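Local coordinates for chitin elicitor-binding protein (Oryza sativa subsp. japonica, PDB 5JCD) that binds chitin oligosaccharides at the rice cell surface and takes part in the signalling that triggers defence responses, at residues 16-30 with 54-68. Numbering follows the deposited sequence.
Sequences AILYTSPNATTYGNL and SSAPVAANSTVKIPF. With NAG (2-acetamido-2-deoxy-beta-D-glucopyranose), chain E.
This antiparallel strand pair, with the short two-stranded ladder beside it, belongs to a beta-alpha-alpha-beta unit: Ile17 and Tyr19 pair with Ile66 and Val64 through hydrogen bonds given and taken by each pair. Ile66 N to Ile17 O is nearly straight (2.9 Å, 175° at the hydrogen). Past the strand end, Ser21 N bonds to Ser62 O and Ser21 O accepts from Asn61 N. Ile17, Tyr19, Val64 and Ile66 point to the same side of the sheet. There Ile66 CD1 lies 3.6 Å from Tyr19 CB, the two side chains running side by side. The Tyr19 ring makes an edge-to-face (T-shaped) contact with Phe34, and its OH bonds to Val100 O.

The second ladder joins Thr25 and Val58 by two backbone bonds. The Tyr27 ring crosses Val58 at about a right angle, with CE1 3.7 Å from Val58 CG2. Its CE2 atom reaches Val64 CG1, and Ala56 O lies at its edge in plane. Leu30 CD1 touches both Val58 CG2 and Val64 CG2, 3.8 Å from the latter. The two ladders thus share one apolar filling.

Thr26 caps helix 27-34. With OG1 set between the backbone N and the carbonyl carbon (chi1 66°), it accepts from Asn29 N at 3.2 Å, while CG2 rests 3.5 Å from Ser55 O. An alanine here would probably leave Asn29 N without its capping acceptor and open a gap beside Ser55.

At the far end, the N-linked N-acetylglucosamine on Asn61 ND2 donates from O6 to Pro22 O (2.7 Å), tying the glycan to the opposite loop. Separately, Pro22 and Asn23 are known chitin-binding residues. Two antiparallel strands with two helices between them in sequence are consistent with the LysM fold.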
loop_
_atom_site.group_PDB
_atom_site.type_symbol
_atom_site.label_atom_id
_atom_site.label_comp_id
_atom_site.label_asym_id
_atom_site.label_seq_id
_atom_site.Cartn_x
_atom_site.Cartn_y
_atom_site.Cartn_z
ATOM N N ALA A 16 1.166 6.107 1.021
ATOM C CA ALA A 16 2.107 5.230 0.320
ATOM C C ALA A 16 1.995 3.762 0.733
ATOM O O ALA A 16 1.505 3.459 1.818
ATOM C CB ALA A 16 3.566 5.717 0.543
ATOM N N ILE A 17 2.469 2.865 -0.128
ATOM C CA ILE A 17 2.805 1.506 0.295
ATOM C C ILE A 17 4.303 1.328 0.156
ATOM O O ILE A 17 4.916 1.882 -0.751
ATOM C CB ILE A 17 2.096 0.392 -0.553
ATOM C CG1 ILE A 17 2.465 0.529 -2.046
ATOM C CG2 ILE A 17 0.582 0.410 -0.333
ATOM C CD1 ILE A 17 1.886 -0.587 -3.002
ATOM N N LEU A 18 4.902 0.542 1.040
ATOM C CA LEU A 18 6.282 0.139 0.812
ATOM C C LEU A 18 6.195 -1.138 -0.030
ATOM O O LEU A 18 5.838 -2.213 0.465
ATOM C CB LEU A 18 7.024 -0.094 2.130
ATOM C CG LEU A 18 8.493 -0.468 1.966
ATOM C CD1 LEU A 18 9.292 0.700 1.342
ATOM C CD2 LEU A 18 9.132 -0.946 3.270
ATOM N N TYR A 19 6.472 -1.013 -1.320
ATOM C CA TYR A 19 6.233 -2.120 -2.250
ATOM C C TYR A 19 7.431 -3.035 -2.364
ATOM O O TYR A 19 8.550 -2.571 -2.573
ATOM C CB TYR A 19 5.861 -1.574 -3.636
ATOM C CG TYR A 19 5.506 -2.625 -4.662
ATOM C CD1 TYR A 19 4.400 -3.451 -4.478
ATOM C CD2 TYR A 19 6.235 -2.757 -5.843
ATOM C CE1 TYR A 19 4.037 -4.393 -5.416
ATOM C CE2 TYR A 19 5.878 -3.706 -6.792
ATOM C CZ TYR A 19 4.776 -4.520 -6.564
ATOM O OH TYR A 19 4.399 -5.470 -7.469
ATOM N N THR A 20 7.188 -4.342 -2.231
ATOM C CA THR A 20 8.230 -5.338 -2.451
ATOM C C THR A 20 8.070 -5.831 -3.863
ATOM O O THR A 20 7.048 -6.435 -4.202
ATOM C CB THR A 20 8.130 -6.534 -1.485
ATOM O OG1 THR A 20 8.278 -6.079 -0.132
ATOM C CG2 THR A 20 9.224 -7.563 -1.804
ATOM N N SER A 21 9.057 -5.540 -4.700
ATOM C CA SER A 21 8.953 -5.880 -6.126
ATOM C C SER A 21 9.148 -7.388 -6.364
ATOM O O SER A 21 10.222 -7.919 -6.093
ATOM C CB SER A 21 9.983 -5.080 -6.922
ATOM O OG SER A 21 9.877 -5.337 -8.306
ATOM N N PRO A 22 8.115 -8.076 -6.886
ATOM C CA PRO A 22 8.235 -9.520 -7.095
ATOM C C PRO A 22 9.381 -9.844 -8.053
ATOM O O PRO A 22 10.064 -10.853 -7.868
ATOM C CB PRO A 22 6.886 -9.905 -7.706
ATOM C CG PRO A 22 5.927 -8.795 -7.287
ATOM C CD PRO A 22 6.797 -7.559 -7.305
ATOM N N ASN A 23 9.631 -8.972 -9.022
ATOM C CA ASN A 23 10.698 -9.217 -9.990
ATOM C C ASN A 23 11.608 -8.028 -10.142
ATOM O O ASN A 23 11.350 -6.971 -9.575
ATOM C CB ASN A 23 10.118 -9.552 -11.358
ATOM C CG ASN A 23 9.276 -10.793 -11.329
ATOM O OD1 ASN A 23 9.511 -11.682 -10.509
ATOM N ND2 ASN A 23 8.285 -10.870 -12.221
ATOM N N ALA A 24 12.675 -8.218 -10.917
ATOM C CA ALA A 24 13.548 -7.130 -11.318
ATOM C C ALA A 24 12.733 -6.280 -12.251
ATOM O O ALA A 24 12.031 -6.795 -13.125
ATOM C CB ALA A 24 14.807 -7.669 -12.038
ATOM N N THR A 25 12.784 -4.977 -12.045
ATOM C CA THR A 25 12.006 -4.075 -12.879
ATOM C C THR A 25 12.695 -2.717 -12.839
ATOM O O THR A 25 13.860 -2.605 -12.437
ATOM C CB THR A 25 10.523 -3.977 -12.407
ATOM O OG1 THR A 25 9.806 -3.049 -13.225
ATOM C CG2 THR A 25 10.433 -3.519 -10.983
ATOM N N THR A 26 11.982 -1.677 -13.232
ATOM C CA THR A 26 12.558 -0.344 -13.193
ATOM C C THR A 26 11.542 0.632 -12.624
ATOM O O THR A 26 10.343 0.338 -12.602
ATOM C CB THR A 26 12.910 0.115 -14.621
ATOM O OG1 THR A 26 11.695 0.260 -15.373
ATOM C CG2 THR A 26 13.811 -0.911 -15.324
ATOM N N TYR A 27 12.005 1.815 -12.229
ATOM C CA TYR A 27 11.092 2.855 -11.753
ATOM C C TYR A 27 10.038 3.190 -12.800
ATOM O O TYR A 27 8.868 3.348 -12.455
ATOM C CB TYR A 27 11.856 4.100 -11.248
ATOM C CG TYR A 27 12.389 3.934 -9.816
ATOM C CD1 TYR A 27 13.571 3.261 -9.551
ATOM C CD2 TYR A 27 11.677 4.437 -8.731
ATOM C CE1 TYR A 27 14.034 3.098 -8.237
ATOM C CE2 TYR A 27 12.122 4.280 -7.434
ATOM C CZ TYR A 27 13.298 3.599 -7.193
ATOM O OH TYR A 27 13.747 3.456 -5.898
ATOM N N GLY A 28 10.434 3.241 -14.073
ATOM C CA GLY A 28 9.509 3.525 -15.168
ATOM C C GLY A 28 8.353 2.546 -15.245
ATOM O O GLY A 28 7.205 2.942 -15.451
ATOM N N ASN A 29 8.651 1.256 -15.089
ATOM C CA ASN A 29 7.602 0.237 -15.080
ATOM C C ASN A 29 6.641 0.332 -13.899
ATOM O O ASN A 29 5.436 0.077 -14.027
ATOM C CB ASN A 29 8.204 -1.154 -15.100
ATOM C CG ASN A 29 8.630 -1.565 -16.463
ATOM O OD1 ASN A 29 9.761 -1.994 -16.671
ATOM N ND2 ASN A 29 7.728 -1.434 -17.420
ATOM N N LEU A 30 7.193 0.663 -12.741
ATOM C CA LEU A 30 6.401 0.828 -11.535
ATOM C C LEU A 30 5.449 1.998 -11.741
ATOM O O LEU A 30 4.258 1.900 -11.449
ATOM C CB LEU A 30 7.329 1.052 -10.326
ATOM C CG LEU A 30 8.064 -0.206 -9.858
ATOM C CD1 LEU A 30 9.078 0.069 -8.743
ATOM C CD2 LEU A 30 7.026 -1.182 -9.375
ATOM N N SER A 54 14.382 6.721 -15.972
ATOM C CA SER A 54 13.235 5.900 -15.647
ATOM C C SER A 54 13.614 4.429 -15.645
ATOM O O SER A 54 12.862 3.590 -15.148
ATOM C CB SER A 54 12.104 6.124 -16.634
ATOM O OG SER A 54 12.242 5.216 -17.703
ATOM N N SER A 55 14.776 4.125 -16.214
ATOM C CA SER A 55 15.244 2.745 -16.329
ATOM C C SER A 55 16.007 2.347 -15.079
ATOM O O SER A 55 16.557 1.247 -14.999
ATOM C CB SER A 55 16.139 2.554 -17.562
ATOM O OG SER A 55 17.353 3.282 -17.456
ATOM N N ALA A 56 16.046 3.250 -14.103
ATOM C CA ALA A 56 16.740 2.958 -12.848
ATOM C C ALA A 56 16.201 1.649 -12.248
ATOM O O ALA A 56 14.991 1.477 -12.079
ATOM C CB ALA A 56 16.560 4.094 -11.886
ATOM N N PRO A 57 17.113 0.733 -11.914
ATOM C CA PRO A 57 16.710 -0.649 -11.634
ATOM C C PRO A 57 16.144 -0.845 -10.228
ATOM O O PRO A 57 16.599 -0.238 -9.264
ATOM C CB PRO A 57 18.020 -1.423 -11.801
ATOM C CG PRO A 57 19.056 -0.446 -11.321
ATOM C CD PRO A 57 18.566 0.920 -11.786
ATOM N N VAL A 58 15.128 -1.689 -10.134
ATOM C CA VAL A 58 14.673 -2.182 -8.849
ATOM C C VAL A 58 14.867 -3.680 -8.875
ATOM O O VAL A 58 14.286 -4.382 -9.707
ATOM C CB VAL A 58 13.192 -1.860 -8.600
ATOM C CG1 VAL A 58 12.769 -2.381 -7.239
ATOM C CG2 VAL A 58 12.940 -0.367 -8.729
ATOM N N ALA A 59 15.681 -4.175 -7.958
ATOM C CA ALA A 59 15.999 -5.593 -7.922
ATOM C C ALA A 59 14.797 -6.376 -7.430
ATOM O O ALA A 59 13.940 -5.846 -6.716
ATOM C CB ALA A 59 17.190 -5.849 -7.031
ATOM N N ALA A 60 14.740 -7.636 -7.829
ATOM C CA ALA A 60 13.774 -8.568 -7.284
ATOM C C ALA A 60 13.868 -8.591 -5.760
ATOM O O ALA A 60 14.968 -8.586 -5.213
ATOM C CB ALA A 60 14.041 -9.948 -7.839
ATOM N N ASN A 61 12.700 -8.601 -5.112
ATOM C CA ASN A 61 12.522 -8.692 -3.664
ATOM C C ASN A 61 12.851 -7.419 -2.887
ATOM O O ASN A 61 12.589 -7.357 -1.688
ATOM C CB ASN A 61 13.337 -9.850 -3.074
ATOM C CG ASN A 61 13.088 -11.150 -3.780
ATOM O OD1 ASN A 61 12.024 -11.761 -3.619
ATOM N ND2 ASN A 61 14.065 -11.570 -4.608
ATOM N N SER A 62 13.382 -6.402 -3.570
ATOM C CA SER A 62 13.745 -5.142 -2.915
ATOM C C SER A 62 12.525 -4.257 -2.808
ATOM O O SER A 62 11.536 -4.480 -3.507
ATOM C CB SER A 62 14.836 -4.411 -3.688
ATOM O OG SER A 62 14.291 -3.715 -4.791
ATOM N N THR A 63 12.577 -3.267 -1.924
ATOM C CA THR A 63 11.394 -2.449 -1.654
ATOM C C THR A 63 11.451 -1.077 -2.312
ATOM O O THR A 63 12.517 -0.527 -2.519
ATOM C CB THR A 63 11.180 -2.245 -0.145
ATOM O OG1 THR A 63 12.300 -1.542 0.398
ATOM C CG2 THR A 63 11.027 -3.598 0.564
ATOM N N VAL A 64 10.280 -0.552 -2.650
ATOM C CA VAL A 64 10.151 0.768 -3.219
ATOM C C VAL A 64 8.955 1.433 -2.603
ATOM O O VAL A 64 7.866 0.869 -2.568
ATOM C CB VAL A 64 9.889 0.730 -4.748
ATOM C CG1 VAL A 64 9.798 2.163 -5.322
ATOM C CG2 VAL A 64 10.955 -0.057 -5.454
ATOM N N LYS A 65 9.148 2.664 -2.161
ATOM C CA LYS A 65 8.065 3.443 -1.625
ATOM C C LYS A 65 7.213 3.968 -2.765
ATOM O O LYS A 65 7.693 4.696 -3.613
ATOM C CB LYS A 65 8.644 4.598 -0.844
ATOM C CG LYS A 65 7.734 5.171 0.231
ATOM C CD LYS A 65 8.553 6.137 1.095
ATOM C CE LYS A 65 7.832 6.599 2.337
ATOM N NZ LYS A 65 6.604 7.356 2.036
ATOM N N ILE A 66 5.937 3.640 -2.764
ATOM C CA ILE A 66 5.068 4.098 -3.834
ATOM C C ILE A 66 3.955 4.974 -3.271
ATOM O O ILE A 66 3.121 4.495 -2.530
ATOM C CB ILE A 66 4.508 2.916 -4.662
ATOM C CG1 ILE A 66 5.685 2.101 -5.227
ATOM C CG2 ILE A 66 3.564 3.421 -5.761
ATOM C CD1 ILE A 66 5.304 0.970 -6.103
ATOM N N PRO A 67 3.997 6.283 -3.581
ATOM C CA PRO A 67 3.009 7.291 -3.163
ATOM C C PRO A 67 1.763 7.266 -4.020
ATOM O O PRO A 67 1.831 6.882 -5.187
ATOM C CB PRO A 67 3.745 8.634 -3.345
ATOM C CG PRO A 67 4.955 8.354 -4.140
ATOM C CD PRO A 67 5.065 6.865 -4.408
ATOM N N PHE A 68 0.628 7.619 -3.437
ATOM C CA PHE A 68 -0.589 7.692 -4.218
ATOM C C PHE A 68 -1.620 8.564 -3.534
ATOM O O PHE A 68 -1.468 8.922 -2.378
ATOM C CB PHE A 68 -1.162 6.284 -4.477
ATOM C CG PHE A 68 -1.447 5.496 -3.227
ATOM C CD1 PHE A 68 -2.680 5.591 -2.596
ATOM C CD2 PHE A 68 -0.478 4.655 -2.684
ATOM C CE1 PHE A 68 -2.931 4.869 -1.446
ATOM C CE2 PHE A 68 -0.725 3.943 -1.544
ATOM C CZ PHE A 68 -1.946 4.039 -0.917
HETATM C C1 NAG E . 13.880 -12.901 -5.137
HETATM C C2 NAG E . 13.932 -14.066 -4.146
HETATM C C3 NAG E . 13.749 -15.425 -4.804
HETATM C C4 NAG E . 12.566 -15.436 -5.775
HETATM C C5 NAG E . 12.622 -14.227 -6.696
HETATM C C6 NAG E . 11.328 -14.147 -7.489
HETATM C C7 NAG E . 15.245 -13.480 -2.200
HETATM C C8 NAG E . 16.624 -13.325 -1.646
HETATM N N2 NAG E . 15.180 -14.016 -3.409
HETATM O O3 NAG E . 13.457 -16.320 -3.760
HETATM O O4 NAG E . 12.526 -16.635 -6.544
HETATM O O5 NAG E . 12.763 -13.009 -5.980
HETATM O O6 NAG E . 11.433 -13.148 -8.473
HETATM O O7 NAG E . 14.251 -13.126 -1.565
#